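Local coordinates for microcompartments protein (Desulfitobacterium hafniense, PDB 3NWG) that probably forms part of the protein shell of a bacterial microcompartment, as a structural subunit with two BMC domains in one chain, at residues M23-V29 with A52-S56; V29-E33 with V44-G48; A115-V121 with S146-S150. All coordinates share one frame; numbering follows the deposited sequence.

Interaction 1. Residues M23-V29 with A52-S56; sequences MLKAAQV and AVQSS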
loop_
_atom_site.group_PDB
_atom_site.type_symbol
_atom_site.label_atom_id
_atom_site.label_comp_id
_atom_site.label_asym_id
_atom_site.label_seq_id
_atom_site.Cartn_x
_atom_site.Cartn_y
_atom_site.Cartn_z
HETATM N N MSE A 23 -21.887 -13.556 15.750
HETATM C CA MSE A 23 -20.798 -14.346 16.346
HETATM C C MSE A 23 -20.007 -13.578 17.414
HETATM O O MSE A 23 -19.676 -14.113 18.484
HETATM C CB MSE A 23 -19.870 -14.840 15.241
HETATM C CG MSE A 23 -20.566 -15.843 14.354
HETATM SE SE MSE A 23 -19.696 -16.270 12.665
HETATM C CE MSE A 23 -18.264 -17.427 13.380
ATOM N N LEU A 24 -19.712 -12.315 17.124
ATOM C CA LEU A 24 -18.997 -11.470 18.065
ATOM C C LEU A 24 -19.821 -11.196 19.314
ATOM O O LEU A 24 -19.257 -10.987 20.404
ATOM C CB LEU A 24 -18.624 -10.146 17.405
ATOM C CG LEU A 24 -17.618 -10.291 16.273
ATOM C CD1 LEU A 24 -17.475 -8.969 15.569
ATOM C CD2 LEU A 24 -16.264 -10.807 16.802
ATOM N N LYS A 25 -21.145 -11.195 19.151
ATOM C CA LYS A 25 -22.042 -10.784 20.221
ATOM C C LYS A 25 -22.398 -11.950 21.126
ATOM O O LYS A 25 -22.768 -11.762 22.286
ATOM C CB LYS A 25 -23.314 -10.174 19.638
ATOM C CG LYS A 25 -23.129 -8.779 19.120
ATOM C CD LYS A 25 -24.406 -8.236 18.548
ATOM C CE LYS A 25 -24.208 -6.806 18.093
ATOM N NZ LYS A 25 -25.288 -6.376 17.160
ATOM N N ALA A 26 -22.256 -13.157 20.582
ATOM C CA ALA A 26 -22.802 -14.347 21.193
ATOM C C ALA A 26 -22.138 -14.723 22.517
ATOM O O ALA A 26 -22.778 -15.335 23.372
ATOM C CB ALA A 26 -22.742 -15.495 20.218
ATOM N N ALA A 27 -20.873 -14.341 22.686
ATOM C CA ALA A 27 -20.033 -14.852 23.764
ATOM C C ALA A 27 -18.694 -14.124 23.695
ATOM O O ALA A 27 -18.455 -13.411 22.726
ATOM C CB ALA A 27 -19.841 -16.362 23.613
ATOM N N GLN A 28 -17.839 -14.274 24.717
ATOM C CA GLN A 28 -16.500 -13.665 24.702
ATOM C C GLN A 28 -15.578 -14.410 23.747
ATOM O O GLN A 28 -14.918 -15.379 24.131
ATOM C CB GLN A 28 -15.863 -13.591 26.103
ATOM C CG GLN A 28 -15.989 -12.212 26.859
ATOM C CD GLN A 28 -15.616 -10.956 26.005
ATOM O OE1 GLN A 28 -14.744 -11.004 25.106
ATOM N NE2 GLN A 28 -16.285 -9.829 26.301
ATOM N N VAL A 29 -15.567 -13.964 22.498
ATOM C CA VAL A 29 -14.653 -14.487 21.485
ATOM C C VAL A 29 -13.915 -13.323 20.826
ATOM O O VAL A 29 -14.406 -12.190 20.821
ATOM C CB VAL A 29 -15.363 -15.368 20.387
ATOM C CG1 VAL A 29 -15.970 -16.642 20.993
ATOM C CG2 VAL A 29 -16.406 -14.574 19.624
ATOM N N ALA A 52 -17.445 -20.856 24.480
ATOM C CA ALA A 52 -17.646 -19.542 23.882
ATOM C C ALA A 52 -17.643 -19.630 22.350
ATOM O O ALA A 52 -18.545 -19.109 21.688
ATOM C CB ALA A 52 -16.598 -18.554 24.389
ATOM N N VAL A 53 -16.659 -20.332 21.790
ATOM C CA VAL A 53 -16.621 -20.580 20.347
ATOM C C VAL A 53 -17.859 -21.369 19.878
ATOM O O VAL A 53 -18.381 -21.130 18.786
ATOM C CB VAL A 53 -15.304 -21.286 19.912
ATOM C CG1 VAL A 53 -15.358 -21.748 18.466
ATOM C CG2 VAL A 53 -14.117 -20.369 20.112
ATOM N N GLN A 54 -18.359 -22.283 20.698
ATOM C CA GLN A 54 -19.520 -23.050 20.274
ATOM C C GLN A 54 -20.764 -22.189 20.158
ATOM O O GLN A 54 -21.592 -22.420 19.268
ATOM C CB GLN A 54 -19.788 -24.238 21.189
ATOM C CG GLN A 54 -21.091 -24.965 20.840
ATOM C CD GLN A 54 -21.022 -25.689 19.496
ATOM O OE1 GLN A 54 -20.457 -26.784 19.414
ATOM N NE2 GLN A 54 -21.590 -25.080 18.440
ATOM N N SER A 55 -20.893 -21.193 21.038
ATOM C CA SER A 55 -22.073 -20.326 21.030
ATOM C C SER A 55 -21.985 -19.380 19.844
ATOM O O SER A 55 -22.958 -19.161 19.114
ATOM C CB SER A 55 -22.157 -19.519 22.317
ATOM O OG SER A 55 -22.097 -20.367 23.449
ATOM N N SER A 56 -20.791 -18.829 19.670
ATOM C CA SER A 56 -20.498 -17.926 18.593
ATOM C C SER A 56 -20.787 -18.588 17.237
ATOM O O SER A 56 -21.484 -18.003 16.395
ATOM C CB SER A 56 -19.044 -17.514 18.712
ATOM O OG SER A 56 -18.720 -16.433 17.871
#

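Interaction 2. Residues V29-E33 with V44-G48; sequences VDLLE and VLICG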
loop_
_atom_site.group_PDB
_atom_site.type_symbol
_atom_site.label_atom_id
_atom_site.label_comp_id
_atom_site.label_asym_id
_atom_site.label_seq_id
_atom_site.Cartn_x
_atom_site.Cartn_y
_atom_site.Cartn_z
ATOM N N VAL A 29 -15.567 -13.964 22.498
ATOM C CA VAL A 29 -14.653 -14.487 21.485
ATOM C C VAL A 29 -13.915 -13.323 20.826
ATOM O O VAL A 29 -14.406 -12.190 20.821
ATOM C CB VAL A 29 -15.363 -15.368 20.387
ATOM C CG1 VAL A 29 -15.970 -16.642 20.993
ATOM C CG2 VAL A 29 -16.406 -14.574 19.624
ATOM N N ASP A 30 -12.726 -13.600 20.299
ATOM C CA ASP A 30 -11.990 -12.618 19.526
ATOM C C ASP A 30 -12.147 -12.953 18.057
ATOM O O ASP A 30 -12.213 -14.130 17.684
ATOM C CB ASP A 30 -10.507 -12.607 19.929
ATOM C CG ASP A 30 -10.227 -11.767 21.206
ATOM O OD1 ASP A 30 -11.160 -11.396 21.956
ATOM O OD2 ASP A 30 -9.041 -11.476 21.465
ATOM N N LEU A 31 -12.231 -11.919 17.229
ATOM C CA LEU A 31 -12.233 -12.094 15.780
ATOM C C LEU A 31 -10.812 -12.206 15.237
ATOM O O LEU A 31 -9.961 -11.344 15.489
ATOM C CB LEU A 31 -12.952 -10.934 15.108
ATOM C CG LEU A 31 -13.127 -10.973 13.595
ATOM C CD1 LEU A 31 -14.145 -12.043 13.164
ATOM C CD2 LEU A 31 -13.563 -9.594 13.130
ATOM N N LEU A 32 -10.562 -13.280 14.502
ATOM C CA LEU A 32 -9.290 -13.484 13.821
ATOM C C LEU A 32 -9.352 -12.947 12.397
ATOM O O LEU A 32 -8.448 -12.243 11.942
ATOM C CB LEU A 32 -8.958 -14.974 13.767
ATOM C CG LEU A 32 -8.773 -15.688 15.091
ATOM C CD1 LEU A 32 -8.801 -17.179 14.848
ATOM C CD2 LEU A 32 -7.471 -15.260 15.712
ATOM N N GLU A 33 -10.427 -13.309 11.703
ATOM C CA GLU A 33 -10.573 -13.037 10.288
ATOM C C GLU A 33 -12.052 -12.929 9.957
ATOM O O GLU A 33 -12.867 -13.765 10.380
ATOM C CB GLU A 33 -9.908 -14.153 9.450
ATOM C CG GLU A 33 -9.630 -13.789 7.998
ATOM C CD GLU A 33 -8.677 -12.612 7.877
ATOM O OE1 GLU A 33 -9.166 -11.467 7.701
ATOM O OE2 GLU A 33 -7.443 -12.830 7.989
ATOM N N VAL A 44 -15.626 -16.261 8.368
ATOM C CA VAL A 44 -15.392 -15.710 9.690
ATOM C C VAL A 44 -14.643 -16.726 10.511
ATOM O O VAL A 44 -15.019 -17.899 10.580
ATOM C CB VAL A 44 -16.707 -15.277 10.408
ATOM C CG1 VAL A 44 -16.414 -14.619 11.739
ATOM C CG2 VAL A 44 -17.513 -14.328 9.524
ATOM N N LEU A 45 -13.556 -16.253 11.102
ATOM C CA LEU A 45 -12.745 -17.043 12.013
ATOM C C LEU A 45 -12.668 -16.320 13.340
ATOM O O LEU A 45 -12.391 -15.118 13.400
ATOM C CB LEU A 45 -11.328 -17.238 11.474
ATOM C CG LEU A 45 -11.102 -18.197 10.314
ATOM C CD1 LEU A 45 -9.720 -17.970 9.743
ATOM C CD2 LEU A 45 -11.243 -19.640 10.771
ATOM N N ILE A 46 -12.888 -17.077 14.403
ATOM C CA ILE A 46 -12.886 -16.548 15.758
ATOM C C ILE A 46 -12.192 -17.529 16.694
ATOM O O ILE A 46 -12.019 -18.711 16.369
ATOM C CB ILE A 46 -14.317 -16.322 16.245
ATOM C CG1 ILE A 46 -15.168 -17.540 15.868
ATOM C CG2 ILE A 46 -14.898 -15.073 15.590
ATOM C CD1 ILE A 46 -16.148 -17.970 16.897
ATOM N N CYS A 47 -11.789 -17.036 17.854
ATOM C CA CYS A 47 -11.169 -17.891 18.838
ATOM C C CYS A 47 -11.583 -17.452 20.241
ATOM O O CYS A 47 -11.807 -16.273 20.494
ATOM C CB CYS A 47 -9.643 -17.867 18.681
ATOM S SG CYS A 47 -8.860 -16.382 19.362
ATOM N N GLY A 48 -11.677 -18.421 21.138
ATOM C CA GLY A 48 -11.989 -18.188 22.547
ATOM C C GLY A 48 -11.991 -19.536 23.240
ATOM O O GLY A 48 -11.371 -20.477 22.750
#

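Interaction 3. Residues A115-V121 with S146-S150; sequences AAKTGQV and SVESS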
loop_
_atom_site.group_PDB
_atom_site.type_symbol
_atom_site.label_atom_id
_atom_site.label_comp_id
_atom_site.label_asym_id
_atom_site.label_seq_id
_atom_site.Cartn_x
_atom_site.Cartn_y
_atom_site.Cartn_z
ATOM N N ALA A 115 0.409 -30.111 12.524
ATOM C CA ALA A 115 1.816 -29.837 12.267
ATOM C C ALA A 115 2.463 -29.217 13.498
ATOM O O ALA A 115 3.448 -29.733 13.993
ATOM C CB ALA A 115 1.996 -28.938 11.036
ATOM N N ALA A 116 1.894 -28.135 14.014
ATOM C CA ALA A 116 2.478 -27.442 15.167
ATOM C C ALA A 116 2.569 -28.332 16.409
ATOM O O ALA A 116 3.463 -28.162 17.234
ATOM C CB ALA A 116 1.712 -26.182 15.473
ATOM N N LYS A 117 1.665 -29.295 16.530
ATOM C CA LYS A 117 1.614 -30.116 17.723
ATOM C C LYS A 117 2.682 -31.200 17.729
ATOM O O LYS A 117 2.979 -31.784 18.779
ATOM C CB LYS A 117 0.223 -30.718 17.905
ATOM C CG LYS A 117 -0.735 -29.793 18.618
ATOM C CD LYS A 117 -2.164 -30.298 18.497
ATOM C CE LYS A 117 -3.096 -29.502 19.402
ATOM N NZ LYS A 117 -4.548 -29.671 19.073
ATOM N N THR A 118 3.262 -31.471 16.566
ATOM C CA THR A 118 4.268 -32.523 16.483
ATOM C C THR A 118 5.679 -31.932 16.479
ATOM O O THR A 118 6.057 -31.186 15.577
ATOM C CB THR A 118 4.038 -33.502 15.274
ATOM O OG1 THR A 118 4.499 -32.912 14.062
ATOM C CG2 THR A 118 2.555 -33.883 15.118
ATOM N N GLY A 119 6.452 -32.256 17.507
ATOM C CA GLY A 119 7.855 -31.848 17.553
ATOM C C GLY A 119 8.099 -30.345 17.510
ATOM O O GLY A 119 7.212 -29.541 17.836
ATOM N N GLN A 120 9.309 -29.987 17.086
ATOM C CA GLN A 120 9.854 -28.640 17.237
ATOM C C GLN A 120 9.891 -27.912 15.890
ATOM O O GLN A 120 10.905 -27.926 15.179
ATOM C CB GLN A 120 11.265 -28.692 17.852
ATOM C CG GLN A 120 11.548 -29.910 18.764
ATOM C CD GLN A 120 12.063 -31.159 17.999
ATOM O OE1 GLN A 120 11.506 -31.554 16.959
ATOM N NE2 GLN A 120 13.132 -31.782 18.528
ATOM N N VAL A 121 8.769 -27.294 15.542
ATOM C CA VAL A 121 8.678 -26.436 14.368
ATOM C C VAL A 121 8.104 -25.099 14.827
ATOM O O VAL A 121 7.576 -24.996 15.931
ATOM C CB VAL A 121 7.780 -27.062 13.244
ATOM C CG1 VAL A 121 8.456 -28.270 12.602
ATOM C CG2 VAL A 121 6.410 -27.445 13.782
ATOM N N SER A 146 12.610 -32.702 11.888
ATOM C CA SER A 146 11.434 -32.162 12.574
ATOM C C SER A 146 10.347 -31.730 11.584
ATOM O O SER A 146 9.175 -32.076 11.755
ATOM C CB SER A 146 11.822 -30.983 13.470
ATOM O OG SER A 146 12.718 -31.374 14.498
ATOM N N VAL A 147 10.754 -30.987 10.550
ATOM C CA VAL A 147 9.840 -30.487 9.529
ATOM C C VAL A 147 9.239 -31.632 8.740
ATOM O O VAL A 147 8.040 -31.636 8.481
ATOM C CB VAL A 147 10.535 -29.516 8.568
ATOM C CG1 VAL A 147 9.675 -29.264 7.349
ATOM C CG2 VAL A 147 10.863 -28.202 9.279
ATOM N N GLU A 148 10.069 -32.605 8.375
ATOM C CA GLU A 148 9.633 -33.760 7.603
ATOM C C GLU A 148 8.516 -34.532 8.283
ATOM O O GLU A 148 7.599 -35.015 7.614
ATOM C CB GLU A 148 10.794 -34.718 7.355
ATOM C CG GLU A 148 11.737 -34.336 6.215
ATOM C CD GLU A 148 11.132 -34.580 4.838
ATOM O OE1 GLU A 148 9.912 -34.906 4.763
ATOM O OE2 GLU A 148 11.876 -34.441 3.833
ATOM N N SER A 149 8.597 -34.674 9.601
ATOM C CA SER A 149 7.656 -35.533 10.299
ATOM C C SER A 149 6.465 -34.728 10.767
ATOM O O SER A 149 5.414 -35.278 11.084
ATOM C CB SER A 149 8.325 -36.242 11.477
ATOM O OG SER A 149 8.724 -35.297 12.441
ATOM N N SER A 150 6.651 -33.415 10.798
ATOM C CA SER A 150 5.588 -32.486 11.095
ATOM C C SER A 150 4.657 -32.277 9.899
ATOM O O SER A 150 3.435 -32.178 10.076
ATOM C CB SER A 150 6.172 -31.161 11.542
ATOM O OG SER A 150 5.170 -30.377 12.130
#

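Interaction 1. Residues M23-V29 with A52-S56
Met23 and Ser56 meet where helix 13-26 and helix 50-64 of the first BMC domain lie side by side over one face of its antiparallel sheet; the placing is borne out by Met23, present as selenomethionine, touching Val8, Val44 and Ile46, and by Ser56 touching Ile46. One hydrogen bond joins the segments. Ser56 OG donates to Met23 O over 2.6 Å, and the C=O...OG angle of 106° puts the donor beside the carbonyl, 44° above its plane and off the lone-pair directions. The hydroxyl reaches it because OG is turned opposite the backbone N of Ser56 (chi1 -168°). With an alanine in this place the hydroxyl is gone, and Met23 O would probably be left without its donor from the neighbouring helix.

The rest is van der Waals contact, largely methyl groups on side chains and backbone. Ala26 lays its methyl against the backbone of the second helix, its CB 3.7 Å from Ser56 CA. Ala27 follows with CB 4.0 Å from Ala52 CB. Gln28, centre of an inverse gamma turn, redirects the chain, and its carbonyl oxygen lies 3.6 Å from Ala52 CB. Val29 then comes back against helix 50-64: CG1 lies over Ala52 and Val53, 3.9 Å from Ala52 CB, and also reaches Ser56 CB. Ser55 spends its hydroxyl within its own helix, on Ala51 O, and meets the other segment through its CB, 4.1 Å from Ala27 CB, and its carbonyl oxygen, near Ala26 CB. The serine oxygen also has a hydrocarbon neighbour, Val29 CG2 lying 3.4 Å from Ser56 OG.

Interaction 2. Residues V29-E33 with V44-G48
Val29 CG1 reaches Ile46 CD1 at 4.3 Å where strands 29-36 and 42-48 form an antiparallel hairpin at the edge of the four-stranded sheet within this chain, on the face covered by helices 13-26 and 50-64. Asp30 forms a regular hydrogen-bonded pair with Cys47. Asp30 N gives a nearly straight bond (170° at the hydrogen) to Cys47 O at 2.8 Å, and Cys47 N returns one to Asp30 O at 2.9 Å. The carboxylate of Asp30 leads away from the partner strand; Pro90 of another subunit packs on Asp30. Leu31 forms a non-hydrogen-bonded pair with Ile46. With CG opposite its backbone N (chi1 -177°), Leu31 sends CD1 across Val44 at about a right angle, 3.7 Å from Val44 CG1, and on to Ile46 CG2.

At Leu32 the register slips by one. Leu32 N and Glu33 N both bond to Leu45 O, at 2.8 Å and 3.2 Å, from one face of its carbonyl plane; with Leu32 psi at -47°, this is a classic beta bulge. Leu32 uses CD1 to touch Cys47 CB at 4.0 Å, and helix 79-85 meets both residues through Leu82. Glu33, the second bulge residue, completes the hydrogen-bonded pair with Leu45: Glu33 O accepts a hydrogen bond from Leu45 N at 2.7 Å, in the carbonyl plane, while its CB rests on Leu45 CD1.

The extra residue is thus accommodated with the N-H groups of both bulge residues bonded, because one carbonyl serves two donors, and the aliphatic side chains pack on both faces of the hairpin.

Interaction 3. Residues A115-V121 with S146-S150
In the second BMC domain, the end of helix 105-117 and the loop after it pack against helix 144-160, with Ser150 set between Ala115, Thr118 and Val121. Ser150 OG lies 2.6 Å from Ala115 O. A weak hydrogen bond, 3.3 Å long, joins Ser150 OG to Thr118 OG1, and either hydroxyl could be its donor. On the apolar side, Val121 CG2 stands 3.6 Å from Ser150 OG, while CG1 packs 3.8 Å from Ser150 CB and 4.1 Å from Val147 CG2. That valine leads into strand 122-127, outermost within this chain in a sheet ordered 122-127, 136-142, 96-102, 164-170. Val147 rests on Leu140 of strand 136-142, which places helix 144-160 on the sheet, and Val121 touches the same leucine; two helices on one face is the arrangement of the BMC fold. Thr118 N bonds to Ala115 O at 3.1 Å. Farther out, Gln120 bends at chi2 (87°) and brings its amide oxygen over to the other helix. There Gln120 OE1 is 2.7 Å from Ser146 OG, whose single proton can also reach Asp143 OD1.

Interactions 1 and 2 belong to one BMC domain and share Val29, between helix 13-26 and the body of strand 29-36; their centres lie 9 Å apart, and Met23 CE meets Val44 CG1 at 3.7 Å. Interaction 3 joins the corresponding elements of the other domain, its centre about 31 Å from that of interaction 1. In both helix contacts a serine, Ser56 or Ser150, faces the end of the neighbouring helix beside a valine. Interaction 1 pairs it with alanine methyls and is partly buried; interaction 3 is more buried, yet sets Thr118 beside Ser150 and Gln120 beside Ser146. Interaction 2, also partly buried, relies instead on backbone hydrogen bonds in the sheet.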